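Local coordinates for protein immunoreactive 84kD antigen PG93 (Porphyromonas gingivalis, PDB 5M11) that is an essential cell-surface component of the type IX secretion system of this oral bacterium and binds zinc and calcium ions, at residues Val588-Lys601 with Ala604-Cys617. Numbering follows the deposited sequence.
With ZN (zinc ion), chain E.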
ATOM      1  N   VAL A 588     -20.607   3.227   6.642  1.00 88.21           N
ATOM      2  CA  VAL A 588     -19.181   2.944   6.483  1.00 84.27           C
ATOM      3  C   VAL A 588     -19.055   1.670   5.647  1.00 85.84           C
ATOM      4  O   VAL A 588     -19.592   0.627   6.044  1.00 84.57           O
ATOM      5  CB  VAL A 588     -18.478   2.802   7.859  1.00 86.24           C
ATOM      6  CG1 VAL A 588     -17.100   2.178   7.721  1.00 83.16           C
ATOM      7  CG2 VAL A 588     -18.385   4.135   8.580  1.00 88.92           C
ATOM      8  N   THR A 589     -18.359   1.747   4.495  1.00 81.27           N
ATOM      9  CA  THR A 589     -18.156   0.596   3.604  1.00 77.88           C
ATOM     10  C   THR A 589     -17.066  -0.316   4.196  1.00 77.68           C
ATOM     11  O   THR A 589     -15.903   0.079   4.305  1.00 76.34           O
ATOM     12  CB  THR A 589     -17.862   1.083   2.189  1.00 83.77           C
ATOM     13  OG1 THR A 589     -19.025   1.763   1.711  1.00 89.38           O
ATOM     14  CG2 THR A 589     -17.506  -0.036   1.245  1.00 78.36           C
ATOM     15  N   VAL A 590     -17.478  -1.526   4.611  1.00 72.61           N
ATOM     16  CA  VAL A 590     -16.622  -2.557   5.217  1.00 69.54           C
ATOM     17  C   VAL A 590     -16.138  -3.502   4.091  1.00 70.99           C
ATOM     18  O   VAL A 590     -16.953  -4.150   3.425  1.00 70.13           O
ATOM     19  CB  VAL A 590     -17.345  -3.314   6.385  1.00 72.53           C
ATOM     20  CG1 VAL A 590     -16.565  -4.552   6.839  1.00 69.95           C
ATOM     21  CG2 VAL A 590     -17.595  -2.387   7.564  1.00 73.54           C
ATOM     22  N   THR A 591     -14.804  -3.554   3.897  1.00 65.45           N
ATOM     23  CA  THR A 591     -14.122  -4.321   2.850  1.00 63.13           C
ATOM     24  C   THR A 591     -13.686  -5.722   3.344  1.00 64.98           C
ATOM     25  O   THR A 591     -13.772  -6.685   2.574  1.00 63.08           O
ATOM     26  CB  THR A 591     -12.932  -3.520   2.336  1.00 65.25           C
ATOM     27  OG1 THR A 591     -12.105  -3.203   3.447  1.00 65.57           O
ATOM     28  CG2 THR A 591     -13.344  -2.231   1.657  1.00 64.27           C
ATOM     29  N   ASP A 592     -13.214  -5.843   4.609  1.00 61.38           N
ATOM     30  CA  ASP A 592     -12.802  -7.144   5.153  1.00 58.83           C
ATOM     31  C   ASP A 592     -13.059  -7.264   6.649  1.00 60.36           C
ATOM     32  O   ASP A 592     -13.147  -6.257   7.368  1.00 61.27           O
ATOM     33  CB  ASP A 592     -11.320  -7.479   4.853  1.00 59.74           C
ATOM     34  CG  ASP A 592     -11.070  -8.961   4.529  1.00 70.03           C
ATOM     35  OD1 ASP A 592     -12.045  -9.759   4.561  1.00 72.46           O
ATOM     36  OD2 ASP A 592      -9.914  -9.315   4.207  1.00 69.43           O
ATOM     37  N   ILE A 593     -13.209  -8.527   7.099  1.00 54.14           N
ATOM     38  CA  ILE A 593     -13.423  -8.941   8.494  1.00 53.36           C
ATOM     39  C   ILE A 593     -12.550 -10.181   8.754  1.00 55.16           C
ATOM     40  O   ILE A 593     -12.557 -11.129   7.967  1.00 53.79           O
ATOM     41  CB  ILE A 593     -14.937  -9.198   8.887  1.00 56.42           C
ATOM     42  CG1 ILE A 593     -15.867  -8.064   8.412  1.00 58.42           C
ATOM     43  CG2 ILE A 593     -15.102  -9.419  10.407  1.00 55.58           C
ATOM     44  CD1 ILE A 593     -17.220  -8.492   8.018  1.00 67.89           C
ATOM     45  N   VAL A 594     -11.833 -10.164   9.884  1.00 51.33           N
ATOM     46  CA  VAL A 594     -10.982 -11.233  10.396  1.00 49.86           C
ATOM     47  C   VAL A 594     -11.337 -11.406  11.890  1.00 57.72           C
ATOM     48  O   VAL A 594     -11.670 -10.416  12.546  1.00 59.37           O
ATOM     49  CB  VAL A 594      -9.508 -10.896  10.109  1.00 52.02           C
ATOM     50  CG1 VAL A 594      -8.564 -11.454  11.162  1.00 51.76           C
ATOM     51  CG2 VAL A 594      -9.123 -11.380   8.723  1.00 50.65           C
ATOM     52  N   VAL A 595     -11.349 -12.660  12.404  1.00 55.57           N
ATOM     53  CA  VAL A 595     -11.744 -12.943  13.792  1.00 56.90           C
ATOM     54  C   VAL A 595     -10.557 -13.508  14.632  1.00 63.80           C
ATOM     55  O   VAL A 595      -9.921 -14.510  14.265  1.00 63.13           O
ATOM     56  CB  VAL A 595     -12.991 -13.874  13.854  1.00 60.07           C
ATOM     57  CG1 VAL A 595     -13.381 -14.194  15.295  1.00 61.87           C
ATOM     58  CG2 VAL A 595     -14.179 -13.264  13.109  1.00 59.55           C
ATOM     59  N   ASP A 596     -10.319 -12.839  15.782  1.00 62.48           N
ATOM     60  CA  ASP A 596      -9.335 -13.104  16.845  1.00 63.40           C
ATOM     61  C   ASP A 596      -9.461 -14.474  17.490  1.00 65.48           C
ATOM     62  O   ASP A 596     -10.504 -15.115  17.430  1.00 64.44           O
ATOM     63  CB  ASP A 596      -9.560 -12.087  18.004  1.00 67.56           C
ATOM     64  CG  ASP A 596      -8.550 -10.971  18.161  1.00 83.91           C
ATOM     65  OD1 ASP A 596      -7.703 -10.802  17.252  1.00 86.05           O
ATOM     66  OD2 ASP A 596      -8.605 -10.253  19.199  1.00 90.01           O
ATOM     67  N   LYS A 597      -8.421 -14.826  18.246  1.00 62.12           N
ATOM     68  CA  LYS A 597      -8.290 -15.979  19.132  1.00 62.62           C
ATOM     69  C   LYS A 597      -9.231 -15.715  20.317  1.00 67.77           C
ATOM     70  O   LYS A 597      -9.757 -16.651  20.933  1.00 67.61           O
ATOM     71  CB  LYS A 597      -6.811 -16.070  19.561  1.00 66.02           C
ATOM     72  CG  LYS A 597      -6.436 -17.181  20.522  1.00 82.67           C
ATOM     73  CD  LYS A 597      -4.951 -17.097  20.921  1.00 89.61           C
ATOM     74  CE  LYS A 597      -4.649 -16.120  22.041  1.00 90.09           C
ATOM     75  NZ  LYS A 597      -5.021 -16.654  23.380  1.00 97.41           N
ATOM     76  N   LEU A 598      -9.463 -14.400  20.602  1.00 64.48           N
ATOM     77  CA  LEU A 598     -10.354 -13.906  21.654  1.00 65.06           C
ATOM     78  C   LEU A 598     -11.772 -13.743  21.146  1.00 70.88           C
ATOM     79  O   LEU A 598     -12.629 -13.280  21.906  1.00 74.27           O
ATOM     80  CB  LEU A 598      -9.869 -12.564  22.213  1.00 64.94           C
ATOM     81  CG  LEU A 598      -8.467 -12.481  22.799  1.00 68.93           C
ATOM     82  CD1 LEU A 598      -8.217 -11.095  23.348  1.00 70.66           C
ATOM     83  CD2 LEU A 598      -8.219 -13.530  23.863  1.00 68.84           C
ATOM     84  N   ASN A 599     -12.030 -14.120  19.866  1.00 64.81           N
ATOM     85  CA  ASN A 599     -13.321 -13.994  19.171  1.00 63.86           C
ATOM     86  C   ASN A 599     -13.667 -12.492  18.908  1.00 66.95           C
ATOM     87  O   ASN A 599     -14.817 -12.149  18.622  1.00 65.01           O
ATOM     88  CB  ASN A 599     -14.443 -14.714  19.938  1.00 66.05           C
ATOM     89  CG  ASN A 599     -15.570 -15.246  19.094  1.00 86.07           C
ATOM     90  OD1 ASN A 599     -15.469 -15.406  17.862  1.00 73.29           O
ATOM     91  ND2 ASN A 599     -16.654 -15.593  19.772  1.00 80.28           N
ATOM     92  N   HIS A 600     -12.645 -11.612  18.984  1.00 64.51           N
ATOM     93  CA  HIS A 600     -12.781 -10.188  18.692  1.00 64.84           C
ATOM     94  C   HIS A 600     -12.683 -10.018  17.198  1.00 63.40           C
ATOM     95  O   HIS A 600     -12.179 -10.918  16.527  1.00 61.55           O
ATOM     96  CB  HIS A 600     -11.736  -9.340  19.435  1.00 67.65           C
ATOM     97  CG  HIS A 600     -11.907  -9.294  20.926  1.00 74.13           C
ATOM     98  ND1 HIS A 600     -10.817  -9.132  21.768  1.00 77.32           N
ATOM     99  CD2 HIS A 600     -13.028  -9.395  21.678  1.00 78.70           C
ATOM    100  CE1 HIS A 600     -11.307  -9.131  22.995  1.00 79.99           C
ATOM    101  NE2 HIS A 600     -12.637  -9.282  22.995  1.00 81.23           N
ATOM    102  N   LYS A 601     -13.202  -8.910  16.656  1.00 58.48           N
ATOM    103  CA  LYS A 601     -13.256  -8.727  15.209  1.00 56.48           C
ATOM    104  C   LYS A 601     -12.380  -7.588  14.699  1.00 62.92           C
ATOM    105  O   LYS A 601     -12.493  -6.463  15.174  1.00 65.13           O
ATOM    106  CB  LYS A 601     -14.714  -8.487  14.780  1.00 58.54           C
ATOM    107  CG  LYS A 601     -15.550  -9.762  14.647  1.00 57.21           C
ATOM    108  CD  LYS A 601     -16.067 -10.355  15.960  1.00 56.34           C
ATOM    109  CE  LYS A 601     -16.488 -11.781  15.729  1.00 55.96           C
ATOM    110  NZ  LYS A 601     -17.038 -12.441  16.944  1.00 60.51           N
ATOM    111  N   ALA A 604     -11.631  -4.005   8.524  1.00 60.23           N
ATOM    112  CA  ALA A 604     -11.060  -3.122   7.514  1.00 59.51           C
ATOM    113  C   ALA A 604     -12.189  -2.368   6.843  1.00 66.15           C
ATOM    114  O   ALA A 604     -13.215  -2.971   6.494  1.00 66.34           O
ATOM    115  CB  ALA A 604     -10.310  -3.926   6.488  1.00 58.47           C
ATOM    116  N   THR A 605     -12.018  -1.052   6.676  1.00 64.56           N
ATOM    117  CA  THR A 605     -13.002  -0.170   6.049  1.00 66.69           C
ATOM    118  C   THR A 605     -12.406   0.631   4.872  1.00 72.11           C
ATOM    119  O   THR A 605     -11.199   0.873   4.798  1.00 70.08           O
ATOM    120  CB  THR A 605     -13.625   0.824   7.080  1.00 75.19           C
ATOM    121  OG1 THR A 605     -12.739   1.927   7.326  1.00 70.06           O
ATOM    122  CG2 THR A 605     -14.070   0.157   8.382  1.00 72.40           C
ATOM    123  N   GLN A 606     -13.292   1.088   3.991  1.00 72.00           N
ATOM    124  CA  GLN A 606     -12.962   1.943   2.868  1.00 73.83           C
ATOM    125  C   GLN A 606     -13.166   3.382   3.327  1.00 80.82           C
ATOM    126  O   GLN A 606     -14.301   3.847   3.375  1.00 83.48           O
ATOM    127  CB  GLN A 606     -13.849   1.577   1.660  1.00 75.87           C
ATOM    128  CG  GLN A 606     -13.624   2.410   0.409  1.00 86.74           C
ATOM    129  CD  GLN A 606     -13.986   1.621  -0.821  1.00101.29           C
ATOM    130  OE1 GLN A 606     -15.163   1.507  -1.198  1.00 97.25           O
ATOM    131  NE2 GLN A 606     -12.975   1.043  -1.462  1.00 89.95           N
ATOM    132  N   GLY A 607     -12.083   4.012   3.780  1.00 77.26           N
ATOM    133  CA  GLY A 607     -12.048   5.411   4.200  1.00 79.64           C
ATOM    134  C   GLY A 607     -12.086   5.801   5.667  1.00 83.36           C
ATOM    135  O   GLY A 607     -12.023   6.999   5.958  1.00 87.25           O
ATOM    136  N   THR A 608     -12.232   4.860   6.607  1.00 76.05           N
ATOM    137  CA  THR A 608     -12.302   5.262   8.031  1.00 76.04           C
ATOM    138  C   THR A 608     -11.298   4.463   8.927  1.00 75.59           C
ATOM    139  O   THR A 608     -11.429   4.435  10.157  1.00 74.15           O
ATOM    140  CB  THR A 608     -13.752   5.175   8.581  1.00 82.20           C
ATOM    141  OG1 THR A 608     -14.207   3.820   8.560  1.00 81.48           O
ATOM    142  CG2 THR A 608     -14.730   6.083   7.842  1.00 81.15           C
ATOM    143  N   GLY A 609     -10.302   3.857   8.296  1.00 69.63           N
ATOM    144  CA  GLY A 609      -9.259   3.116   8.988  1.00 66.94           C
ATOM    145  C   GLY A 609      -9.611   1.697   9.369  1.00 67.96           C
ATOM    146  O   GLY A 609     -10.405   1.035   8.696  1.00 65.04           O
ATOM    147  N   LEU A 610      -8.969   1.223  10.450  1.00 64.99           N
ATOM    148  CA  LEU A 610      -9.084  -0.120  11.007  1.00 62.95           C
ATOM    149  C   LEU A 610      -9.749  -0.083  12.377  1.00 67.86           C
ATOM    150  O   LEU A 610      -9.393   0.732  13.218  1.00 68.04           O
ATOM    151  CB  LEU A 610      -7.667  -0.754  11.111  1.00 61.39           C
ATOM    152  CG  LEU A 610      -7.549  -2.207  11.625  1.00 63.01           C
ATOM    153  CD1 LEU A 610      -7.872  -3.193  10.545  1.00 60.77           C
ATOM    154  CD2 LEU A 610      -6.159  -2.482  12.172  1.00 62.92           C
ATOM    155  N   TYR A 611     -10.667  -1.017  12.613  1.00 65.32           N
ATOM    156  CA  TYR A 611     -11.370  -1.141  13.888  1.00 66.20           C
ATOM    157  C   TYR A 611     -11.154  -2.497  14.513  1.00 67.88           C
ATOM    158  O   TYR A 611     -11.026  -3.490  13.801  1.00 64.20           O
ATOM    159  CB  TYR A 611     -12.879  -0.943  13.690  1.00 68.22           C
ATOM    160  CG  TYR A 611     -13.285   0.451  13.282  1.00 71.14           C
ATOM    161  CD1 TYR A 611     -13.611   1.409  14.234  1.00 74.96           C
ATOM    162  CD2 TYR A 611     -13.426   0.789  11.938  1.00 71.81           C
ATOM    163  CE1 TYR A 611     -14.044   2.676  13.863  1.00 77.93           C
ATOM    164  CE2 TYR A 611     -13.844   2.059  11.555  1.00 75.47           C
ATOM    165  CZ  TYR A 611     -14.130   3.009  12.522  1.00 85.36           C
ATOM    166  OH  TYR A 611     -14.508   4.278  12.153  1.00 88.81           O
ATOM    167  N   LEU A 612     -11.163  -2.537  15.845  1.00 66.41           N
ATOM    168  CA  LEU A 612     -11.110  -3.761  16.629  1.00 65.86           C
ATOM    169  C   LEU A 612     -12.369  -3.759  17.448  1.00 72.49           C
ATOM    170  O   LEU A 612     -12.558  -2.838  18.240  1.00 75.91           O
ATOM    171  CB  LEU A 612      -9.834  -3.857  17.501  1.00 66.11           C
ATOM    172  CG  LEU A 612      -9.792  -4.947  18.615  1.00 70.40           C
ATOM    173  CD1 LEU A 612      -9.950  -6.362  18.060  1.00 67.48           C
ATOM    174  CD2 LEU A 612      -8.508  -4.858  19.403  1.00 73.77           C
ATOM    175  N   LEU A 613     -13.260  -4.726  17.221  1.00 67.52           N
ATOM    176  CA  LEU A 613     -14.533  -4.805  17.949  1.00 68.87           C
ATOM    177  C   LEU A 613     -14.561  -6.012  18.895  1.00 71.74           C
ATOM    178  O   LEU A 613     -13.808  -6.961  18.700  1.00 67.96           O
ATOM    179  CB  LEU A 613     -15.728  -4.871  16.971  1.00 68.55           C
ATOM    180  CG  LEU A 613     -15.828  -3.790  15.881  1.00 72.87           C
ATOM    181  CD1 LEU A 613     -16.996  -4.065  14.957  1.00 71.97           C
ATOM    182  CD2 LEU A 613     -15.950  -2.392  16.477  1.00 77.87           C
ATOM    183  N   SER A 614     -15.442  -5.966  19.919  1.00 71.83           N
ATOM    184  CA  SER A 614     -15.633  -7.036  20.906  1.00 71.95           C
ATOM    185  C   SER A 614     -16.357  -8.233  20.275  1.00 72.95           C
ATOM    186  O   SER A 614     -16.769  -8.164  19.116  1.00 69.33           O
ATOM    187  CB  SER A 614     -16.404  -6.519  22.117  1.00 78.31           C
ATOM    188  OG  SER A 614     -17.721  -6.133  21.761  1.00 87.82           O
ATOM    189  N   GLU A 615     -16.494  -9.332  21.034  1.00 72.01           N
ATOM    190  CA  GLU A 615     -17.146 -10.570  20.596  1.00 72.01           C
ATOM    191  C   GLU A 615     -18.381 -10.297  19.706  1.00 76.33           C
ATOM    192  O   GLU A 615     -18.395 -10.704  18.546  1.00 73.36           O
ATOM    193  CB  GLU A 615     -17.553 -11.440  21.815  1.00 75.79           C
ATOM    194  CG  GLU A 615     -16.569 -12.536  22.205  1.00 89.96           C
ATOM    195  CD  GLU A 615     -17.180 -13.697  22.976  1.00124.67           C
ATOM    196  OE1 GLU A 615     -17.514 -13.509  24.170  1.00121.59           O
ATOM    197  OE2 GLU A 615     -17.320 -14.796  22.387  1.00120.16           O
ATOM    198  N   ASP A 616     -19.374  -9.549  20.234  1.00 76.37           N
ATOM    199  CA  ASP A 616     -20.652  -9.259  19.573  1.00 77.11           C
ATOM    200  C   ASP A 616     -20.628  -7.976  18.738  1.00 80.20           C
ATOM    201  O   ASP A 616     -21.689  -7.503  18.308  1.00 81.15           O
ATOM    202  CB  ASP A 616     -21.786  -9.187  20.625  1.00 82.32           C
ATOM    203  CG  ASP A 616     -21.585  -8.213  21.778  1.00 94.57           C
ATOM    204  OD1 ASP A 616     -20.544  -7.497  21.788  1.00 93.96           O
ATOM    205  OD2 ASP A 616     -22.470  -8.164  22.677  1.00101.77           O
ATOM    206  N   CYS A 617     -19.423  -7.414  18.523  1.00 75.27           N
ATOM    207  CA  CYS A 617     -19.174  -6.180  17.770  1.00 75.36           C
ATOM    208  C   CYS A 617     -19.875  -4.933  18.408  1.00 82.79           C
ATOM    209  O   CYS A 617     -19.859  -3.865  17.794  1.00 82.63           O
ATOM    210  CB  CYS A 617     -19.561  -6.354  16.302  1.00 74.36           C
ATOM    211  SG  CYS A 617     -18.687  -7.702  15.453  1.00 75.18           S
TER
HETATM  212 ZN    ZN E 804     -14.082  -9.327  24.614  1.00 88.92          ZN
HETATM  213  O   HOH W   1     -13.587  -7.171  25.609  1.00 62.83           O
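K601 stretches across to the turn S614-C617 in a four-stranded antiparallel sheet, one of the blades of a beta-propeller, in which strand 601-606 runs between 589-595 and 610-613. Its chain bends at chi2 (79°) and then runs straight, laying CG and CD against SG of C617 and bringing NZ to the backbone O of E615 at 2.7 Å, on a lone pair in the carbonyl plane. The same ammonium bonds O of N599 and forms a salt bridge with D539, so the lysine ties two turns of this blade to the preceding one. Beside it N599 and E615 meet at about a right angle: ND2 of N599 reaches OE2 of E615 at 2.8 Å through the anti lone pair, with amide and carboxylate planes 51° apart. H600 turns the other way. CB of L598 lies over one face of the H600 ring, toward its rim, N of E615 sits at the edge in plane, and NE2 of H600 binds a zinc ion.

At the other end, a classic beta bulge sets T591 and D592 both opposite A604, whose O accepts from N of T591 and, weakly, from N of D592. OG1 of T591 hydrogen-bonds O of I636, while CG2 of T591 packs on CB of Q606; OD2 of D592 bonds N of L639, linking the hairpin to strand 636-642 of the next blade. Beyond the bulge T605 holds the following turn as an ST motif. Its OG1, placed between backbone N and carbonyl carbon (chi1 80°), is bonded to N and OG1 of T608 and to O of G609, and CG1 of V588 packs on CG2 of T605 at 3.7 Å.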